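Local coordinates for F-BAR domain only protein 1 (Danio rerio, PDB 5JP2), which probably acts at an early step of clathrin-mediated endocytosis, its mu homology domain being captured here with a bound Eps15 peptide, at residues Leu145-Glu150 with Gly278-Gly283; Leu162-Cys167 with Gly224-Ser229. One frame throughout, in Å; residues are numbered along the deposited sequence.

Interaction 1. Residues Leu145-Glu150 with Gly278-Gly283; sequences LLLSAE and GKYMAG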
ATOM      1  N   LEU B 145      -4.102   7.196  -9.590  1.00 40.62           N
ATOM      2  CA  LEU B 145      -3.494   7.806 -10.756  1.00 21.51           C
ATOM      3  C   LEU B 145      -4.182   7.259 -11.997  1.00 27.06           C
ATOM      4  O   LEU B 145      -4.158   6.052 -12.246  1.00 28.44           O
ATOM      5  CB  LEU B 145      -1.995   7.524 -10.772  1.00 25.30           C
ATOM      6  CG  LEU B 145      -1.186   8.161 -11.881  1.00 21.28           C
ATOM      7  CD1 LEU B 145      -1.277   9.641 -11.794  1.00 21.14           C
ATOM      8  CD2 LEU B 145       0.239   7.707 -11.825  1.00 25.27           C
ATOM      9  N   LEU B 146      -4.826   8.136 -12.742  1.00 29.70           N
ATOM     10  CA  LEU B 146      -5.537   7.752 -13.944  1.00 31.09           C
ATOM     11  C   LEU B 146      -4.585   7.790 -15.120  1.00 33.18           C
ATOM     12  O   LEU B 146      -3.850   8.758 -15.283  1.00 32.34           O
ATOM     13  CB  LEU B 146      -6.715   8.676 -14.192  1.00 41.92           C
ATOM     14  CG  LEU B 146      -8.015   8.007 -13.804  1.00 46.47           C
ATOM     15  CD1 LEU B 146      -8.042   7.820 -12.315  1.00 41.15           C
ATOM     16  CD2 LEU B 146      -9.190   8.813 -14.300  1.00 58.19           C
ATOM     17  N   LEU B 147      -4.587   6.725 -15.917  1.00 30.86           N
ATOM     18  CA  LEU B 147      -3.710   6.598 -17.069  1.00 21.68           C
ATOM     19  C   LEU B 147      -4.517   6.433 -18.348  1.00 27.52           C
ATOM     20  O   LEU B 147      -5.503   5.695 -18.376  1.00 34.04           O
ATOM     21  CB  LEU B 147      -2.780   5.401 -16.930  1.00 24.05           C
ATOM     22  CG  LEU B 147      -1.994   5.264 -15.643  1.00 22.20           C
ATOM     23  CD1 LEU B 147      -1.083   4.087 -15.737  1.00 17.97           C
ATOM     24  CD2 LEU B 147      -1.244   6.529 -15.353  1.00 21.75           C
ATOM     25  N   SER B 148      -4.102   7.128 -19.403  1.00 31.12           N
ATOM     26  CA  SER B 148      -4.629   6.901 -20.745  1.00 28.61           C
ATOM     27  C   SER B 148      -3.482   6.852 -21.736  1.00 28.90           C
ATOM     28  O   SER B 148      -2.822   7.868 -21.969  1.00 35.64           O
ATOM     29  CB  SER B 148      -5.619   7.990 -21.139  1.00 34.00           C
ATOM     30  OG  SER B 148      -6.094   7.771 -22.446  1.00 51.81           O
ATOM     31  N   ALA B 149      -3.261   5.685 -22.328  1.00 27.39           N
ATOM     32  CA  ALA B 149      -2.231   5.473 -23.329  1.00 30.17           C
ATOM     33  C   ALA B 149      -2.846   5.305 -24.716  1.00 36.39           C
ATOM     34  O   ALA B 149      -3.940   4.767 -24.868  1.00 39.16           O
ATOM     35  CB  ALA B 149      -1.384   4.252 -22.993  1.00 30.00           C
ATOM     36  N   GLU B 150      -2.129   5.788 -25.724  1.00 39.06           N
ATOM     37  CA  GLU B 150      -2.540   5.699 -27.116  1.00 56.36           C
ATOM     38  C   GLU B 150      -1.338   5.280 -27.943  1.00 55.51           C
ATOM     39  O   GLU B 150      -0.200   5.567 -27.583  1.00 50.07           O
ATOM     40  CB  GLU B 150      -3.087   7.035 -27.627  1.00 65.76           C
ATOM     41  CG  GLU B 150      -4.370   7.472 -26.954  1.00 58.84           C
ATOM     42  CD  GLU B 150      -4.851   8.825 -27.427  1.00 84.59           C
ATOM     43  OE1 GLU B 150      -5.878   9.309 -26.905  1.00 89.63           O
ATOM     44  OE2 GLU B 150      -4.188   9.421 -28.299  1.00 99.43           O
ATOM     45  N   GLY B 278       1.914  -2.317  -7.289  1.00 29.79           N
ATOM     46  CA  GLY B 278       2.367  -3.596  -7.774  1.00 23.49           C
ATOM     47  C   GLY B 278       2.552  -3.469  -9.276  1.00 33.53           C
ATOM     48  O   GLY B 278       3.364  -2.669  -9.744  1.00 55.16           O
ATOM     49  N   LYS B 279       1.897  -4.336 -10.027  1.00 28.01           N
ATOM     50  CA  LYS B 279       1.760  -4.150 -11.464  1.00 37.71           C
ATOM     51  C   LYS B 279       0.667  -3.125 -11.738  1.00 27.17           C
ATOM     52  O   LYS B 279      -0.509  -3.382 -11.482  1.00 34.84           O
ATOM     53  CB  LYS B 279       1.458  -5.492 -12.121  1.00 28.84           C
ATOM     54  CG  LYS B 279       1.556  -5.495 -13.623  1.00 73.87           C
ATOM     55  CD  LYS B 279       1.390  -6.906 -14.183  1.00 50.53           C
ATOM     56  CE  LYS B 279      -0.018  -7.421 -13.968  1.00 61.90           C
ATOM     57  NZ  LYS B 279      -0.157  -8.853 -14.334  1.00 61.36           N
ATOM     58  N   TYR B 280       1.041  -1.984 -12.299  1.00 32.74           N
ATOM     59  CA  TYR B 280       0.118  -0.869 -12.470  1.00 23.72           C
ATOM     60  C   TYR B 280       0.302  -0.358 -13.890  1.00 25.92           C
ATOM     61  O   TYR B 280       1.291   0.313 -14.176  1.00 31.56           O
ATOM     62  CB  TYR B 280       0.419   0.207 -11.423  1.00 29.01           C
ATOM     63  CG  TYR B 280      -0.647   1.224 -11.155  1.00 21.09           C
ATOM     64  CD1 TYR B 280      -0.838   2.287 -12.014  1.00 19.69           C
ATOM     65  CD2 TYR B 280      -1.437   1.152 -10.018  1.00 25.05           C
ATOM     66  CE1 TYR B 280      -1.792   3.220 -11.778  1.00 17.35           C
ATOM     67  CE2 TYR B 280      -2.401   2.108  -9.758  1.00 18.92           C
ATOM     68  CZ  TYR B 280      -2.567   3.141 -10.639  1.00 22.54           C
ATOM     69  OH  TYR B 280      -3.523   4.092 -10.421  1.00 24.49           O
ATOM     70  N   MET B 281      -0.672  -0.619 -14.767  1.00 26.02           N
ATOM     71  CA  MET B 281      -0.394  -0.647 -16.200  1.00 23.91           C
ATOM     72  C   MET B 281      -1.433   0.099 -17.023  1.00 26.14           C
ATOM     73  O   MET B 281      -2.613   0.137 -16.691  1.00 27.56           O
ATOM     74  CB  MET B 281      -0.347  -2.069 -16.764  1.00 31.48           C
ATOM     75  CG  MET B 281       0.376  -3.089 -15.958  1.00 26.16           C
ATOM     76  SD  MET B 281       2.137  -2.907 -15.904  1.00 41.98           S
ATOM     77  CE  MET B 281       2.614  -3.306 -17.569  1.00 33.78           C
ATOM     78  N   ALA B 282      -0.969   0.663 -18.128  1.00 26.91           N
ATOM     79  CA  ALA B 282      -1.824   1.262 -19.144  1.00 28.06           C
ATOM     80  C   ALA B 282      -1.504   0.618 -20.478  1.00 28.86           C
ATOM     81  O   ALA B 282      -0.351   0.633 -20.908  1.00 34.39           O
ATOM     82  CB  ALA B 282      -1.624   2.770 -19.237  1.00 26.57           C
ATOM     83  N   GLY B 283      -2.505   0.020 -21.103  1.00 30.22           N
ATOM     84  CA  GLY B 283      -2.376  -0.501 -22.444  1.00 49.78           C
ATOM     85  C   GLY B 283      -3.017   0.423 -23.460  1.00 46.97           C
ATOM     86  O   GLY B 283      -3.834   1.269 -23.122  1.00 42.17           O
TER
HETATM   87  O   HOH W   1      -4.636   3.082 -21.285  1.00 32.79           O

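Interaction 2. Residues Leu162-Cys167 with Gly224-Ser229; sequences LDYHCC and GTLCAS. With ZN (zinc ion), chain E.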
ATOM      1  N   LEU B 162       1.394   8.818 -23.320  1.00 32.17           N
ATOM      2  CA  LEU B 162       0.686   8.549 -22.076  1.00 34.85           C
ATOM      3  C   LEU B 162       0.244   9.835 -21.397  1.00 30.11           C
ATOM      4  O   LEU B 162       1.067  10.709 -21.128  1.00 41.06           O
ATOM      5  CB  LEU B 162       1.555   7.749 -21.109  1.00 28.60           C
ATOM      6  CG  LEU B 162       0.923   7.441 -19.746  1.00 26.86           C
ATOM      7  CD1 LEU B 162      -0.145   6.383 -19.852  1.00 32.52           C
ATOM      8  CD2 LEU B 162       1.974   7.010 -18.761  1.00 27.59           C
ATOM      9  N   ASP B 163      -1.042   9.943 -21.112  1.00 31.99           N
ATOM     10  CA  ASP B 163      -1.559  10.997 -20.254  1.00 39.89           C
ATOM     11  C   ASP B 163      -1.797  10.429 -18.858  1.00 31.50           C
ATOM     12  O   ASP B 163      -2.297   9.318 -18.708  1.00 31.92           O
ATOM     13  CB  ASP B 163      -2.849  11.598 -20.812  1.00 42.57           C
ATOM     14  CG  ASP B 163      -2.660  12.233 -22.182  1.00 49.47           C
ATOM     15  OD1 ASP B 163      -1.523  12.591 -22.528  1.00 62.98           O
ATOM     16  OD2 ASP B 163      -3.651  12.390 -22.919  1.00 73.86           O
ATOM     17  N   TYR B 164      -1.394  11.171 -17.837  1.00 32.80           N
ATOM     18  CA  TYR B 164      -1.621  10.759 -16.463  1.00 29.29           C
ATOM     19  C   TYR B 164      -2.296  11.870 -15.684  1.00 34.59           C
ATOM     20  O   TYR B 164      -2.061  13.056 -15.917  1.00 47.10           O
ATOM     21  CB  TYR B 164      -0.323  10.341 -15.772  1.00 40.59           C
ATOM     22  CG  TYR B 164       0.812  11.338 -15.832  1.00 31.89           C
ATOM     23  CD1 TYR B 164       0.965  12.320 -14.866  1.00 33.78           C
ATOM     24  CD2 TYR B 164       1.739  11.282 -16.854  1.00 30.16           C
ATOM     25  CE1 TYR B 164       2.005  13.205 -14.925  1.00 29.23           C
ATOM     26  CE2 TYR B 164       2.778  12.161 -16.921  1.00 26.19           C
ATOM     27  CZ  TYR B 164       2.910  13.120 -15.961  1.00 34.82           C
ATOM     28  OH  TYR B 164       3.961  13.994 -16.047  1.00 44.87           O
ATOM     29  N   HIS B 165      -3.167  11.468 -14.782  1.00 67.28           N
ATOM     30  CA  HIS B 165      -4.011  12.399 -14.064  1.00 38.10           C
ATOM     31  C   HIS B 165      -4.104  11.925 -12.627  1.00 45.39           C
ATOM     32  O   HIS B 165      -4.614  10.832 -12.371  1.00 30.60           O
ATOM     33  CB  HIS B 165      -5.385  12.460 -14.731  1.00 47.72           C
ATOM     34  CG  HIS B 165      -6.400  13.223 -13.961  1.00 33.50           C
ATOM     35  ND1 HIS B 165      -6.159  14.472 -13.442  1.00 35.57           N
ATOM     36  CD2 HIS B 165      -7.657  12.896 -13.598  1.00 41.14           C
ATOM     37  CE1 HIS B 165      -7.231  14.883 -12.790  1.00 56.18           C
ATOM     38  NE2 HIS B 165      -8.156  13.945 -12.875  1.00 43.87           N
ATOM     39  N   CYS B 166      -3.674  12.763 -11.695  1.00 33.83           N
ATOM     40  CA  CYS B 166      -3.751  12.463 -10.274  1.00 45.80           C
ATOM     41  C   CYS B 166      -4.929  13.257  -9.753  1.00 34.78           C
ATOM     42  O   CYS B 166      -4.890  14.486  -9.722  1.00 38.48           O
ATOM     43  CB  CYS B 166      -2.454  12.843  -9.568  1.00 34.50           C
ATOM     44  SG  CYS B 166      -2.453  12.573  -7.841  1.00 43.41           S
ATOM     45  N   CYS B 167      -5.944  12.565  -9.282  1.00 41.13           N
ATOM     46  CA  CYS B 167      -7.192  13.274  -9.247  1.00 57.21           C
ATOM     47  C   CYS B 167      -7.700  13.384  -7.828  1.00 46.28           C
ATOM     48  O   CYS B 167      -7.550  12.450  -7.036  1.00 48.49           O
ATOM     49  CB  CYS B 167      -8.238  12.544 -10.106  1.00 77.29           C
ATOM     50  SG  CYS B 167      -9.768  13.438 -10.392  1.00 77.10           S
ATOM     51  N   GLY B 224      -0.221  15.453 -16.437  1.00 40.20           N
ATOM     52  CA  GLY B 224       0.889  15.531 -17.358  1.00 26.75           C
ATOM     53  C   GLY B 224       0.693  14.593 -18.520  1.00 29.71           C
ATOM     54  O   GLY B 224      -0.327  13.924 -18.644  1.00 32.43           O
ATOM     55  N   THR B 225       1.703  14.566 -19.380  1.00 39.22           N
ATOM     56  CA  THR B 225       1.697  13.752 -20.583  1.00 40.79           C
ATOM     57  C   THR B 225       3.140  13.473 -20.968  1.00 27.56           C
ATOM     58  O   THR B 225       4.038  14.218 -20.592  1.00 33.41           O
ATOM     59  CB  THR B 225       0.964  14.448 -21.721  1.00 35.30           C
ATOM     60  OG1 THR B 225       0.994  13.612 -22.874  1.00 42.48           O
ATOM     61  CG2 THR B 225       1.651  15.735 -22.057  1.00 53.96           C
ATOM     62  N   LEU B 226       3.366  12.364 -21.663  1.00 33.70           N
ATOM     63  CA  LEU B 226       4.699  12.037 -22.151  1.00 27.70           C
ATOM     64  C   LEU B 226       4.571  11.091 -23.337  1.00 31.96           C
ATOM     65  O   LEU B 226       3.555  10.416 -23.499  1.00 36.55           O
ATOM     66  CB  LEU B 226       5.562  11.412 -21.050  1.00 39.10           C
ATOM     67  CG  LEU B 226       5.069  10.141 -20.356  1.00 30.97           C
ATOM     68  CD1 LEU B 226       5.450   8.896 -21.125  1.00 31.26           C
ATOM     69  CD2 LEU B 226       5.564  10.044 -18.925  1.00 26.64           C
ATOM     70  N   CYS B 227       5.616  11.033 -24.158  1.00 30.76           N
ATOM     71  CA  CYS B 227       5.529  10.228 -25.368  1.00 38.78           C
ATOM     72  C   CYS B 227       6.913   9.859 -25.873  1.00 37.70           C
ATOM     73  O   CYS B 227       7.916  10.487 -25.533  1.00 38.74           O
ATOM     74  CB  CYS B 227       4.779  10.957 -26.468  1.00 52.80           C
ATOM     75  SG  CYS B 227       5.661  12.363 -26.995  1.00 54.43           S
ATOM     76  N   ALA B 228       6.939   8.839 -26.718  1.00 36.24           N
ATOM     77  CA  ALA B 228       8.174   8.369 -27.316  1.00 40.82           C
ATOM     78  C   ALA B 228       7.863   7.762 -28.670  1.00 40.34           C
ATOM     79  O   ALA B 228       6.750   7.297 -28.908  1.00 40.51           O
ATOM     80  CB  ALA B 228       8.869   7.341 -26.428  1.00 43.43           C
ATOM     81  N   SER B 229       8.862   7.770 -29.550  1.00 43.54           N
ATOM     82  CA  SER B 229       8.750   7.196 -30.881  1.00 51.90           C
ATOM     83  C   SER B 229      10.076   6.570 -31.264  1.00 48.64           C
ATOM     84  O   SER B 229      11.129   6.977 -30.777  1.00 50.24           O
ATOM     85  CB  SER B 229       8.376   8.240 -31.920  1.00 52.06           C
ATOM     86  OG  SER B 229       9.373   9.237 -31.952  1.00 58.59           O
TER
HETATM   87 ZN    ZN E1201      -9.842  13.878 -12.275  1.00 50.46          ZN

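Interaction 1. Residues Leu145-Glu150 with Gly278-Gly283
Tyr280 holds CG opposite the backbone N (chi1 -162°), and this extended setting sends the phenol across to Leu145; Leu147, with CG opposite its carbonyl carbon, presents CD1 to the rim of that ring. The phenol OH of Tyr280 donates to Leu145 O over 2.8 Å. Its C=O...donor angle of 125°, within the carbonyl plane, places the donor on a lone pair, and the acceptor itself lies in the ring plane at the edge. The bond ties the hydroxyl of a buried tyrosine to the backbone of the facing strand. Leu147 CD1 meets the same edge, 4.1 Å from Tyr280 CE1. Further along, the methyl of Ala282 is met by Leu147 CB at 3.7 Å and by Ala149 CB at 4.0 Å; small side chains thus meet directly where the backbones come close, Ala149 and Ala282 being the nearer CA pair of the register. A water accepts from Ala149 N at 3.1 Å and lies 2.7 Å from Gly283 O, to which it can donate. The strand axes approach to 6.1 Å at 35°, a face-to-face packing of two sheets. Strand 145-154 is hydrogen-bonded to strand 157-166 in one sheet; strand 266-283 belongs to the other, whose strand 242-250 supplies Val245, which touches both Leu145 and Leu147, and Phe247, edge-to-face with Tyr280.

Interaction 2. Residues Leu162-Cys167 with Gly224-Ser229
Leu162 opens the pairing with Leu226 through two backbone hydrogen bonds: Leu162 N gives to Leu226 O at 2.7 Å, and Leu226 N returns a bond to Leu162 O. On the face bearing both leucines, Leu162 CB lies 4.1 Å from Leu226 CD1. Asp163 forms a non-hydrogen-bonded pair with Thr225 on the other face of the sheet, where their side chains run side by side, pointing the same way. Here the threonine hydroxyl donates to the carboxylate, Thr225 OG1 to Asp163 OD1 at 2.7 Å, meeting the oxygen nearly along its C-O axis. Thr225 OG1 is set opposite its own backbone N, which brings it alongside the carboxylate. Tyr164 pairs with Gly224 by bonds in both directions. Its CG sits between backbone N and carbonyl carbon (chi1 53°), folding the ring back across the neighbouring strand. Gly224 CA consequently lies over one face of the Tyr164 ring, 3.7 Å from its centroid and 25° off the normal, a CH-pi contact. The ring also reaches the leucine side chain, Tyr164 CE2 lying 4.0 Å from Leu226 CD2. His165 and Cys167 take up zinc, with His165 NE2 at 1.8 Å and Cys167 SG at 1.9 Å from the metal. Ser223, just before the second segment, is hydrogen-bonded to His165 ND1 and so holds the imidazole through the ring nitrogen that does not bind zinc. The hydrogen-bonded and non-hydrogen-bonded pairs, with strand directions 159° apart, form an antiparallel beta ladder of three bridges inside a four-stranded sheet of the mu homology domain, with zinc ligands His165 and Cys167 at the end of strand 157-166.

Interaction 1 is a buried contact between sheets, whereas interaction 2 is a partly buried contact within one sheet. They meet in that sheet because strands 145-154 and 157-166 are neighbours: Leu146 N lies 2.7 Å from His165 O and Ser148 O 2.9 Å from Asp163 N, both probable hydrogen bonds. The residues 224-229 therefore add a third strand to the sheet that packs on 278-283. Between sheets, apolar side-chain carbons, a phenol bond and a bridging water do the work; within the sheet, repeated backbone bonds dominate, with the Asp163-Thr225 pair on the exposed face. Along the chain, interaction 2 is nested inside the loop closed by interaction 1.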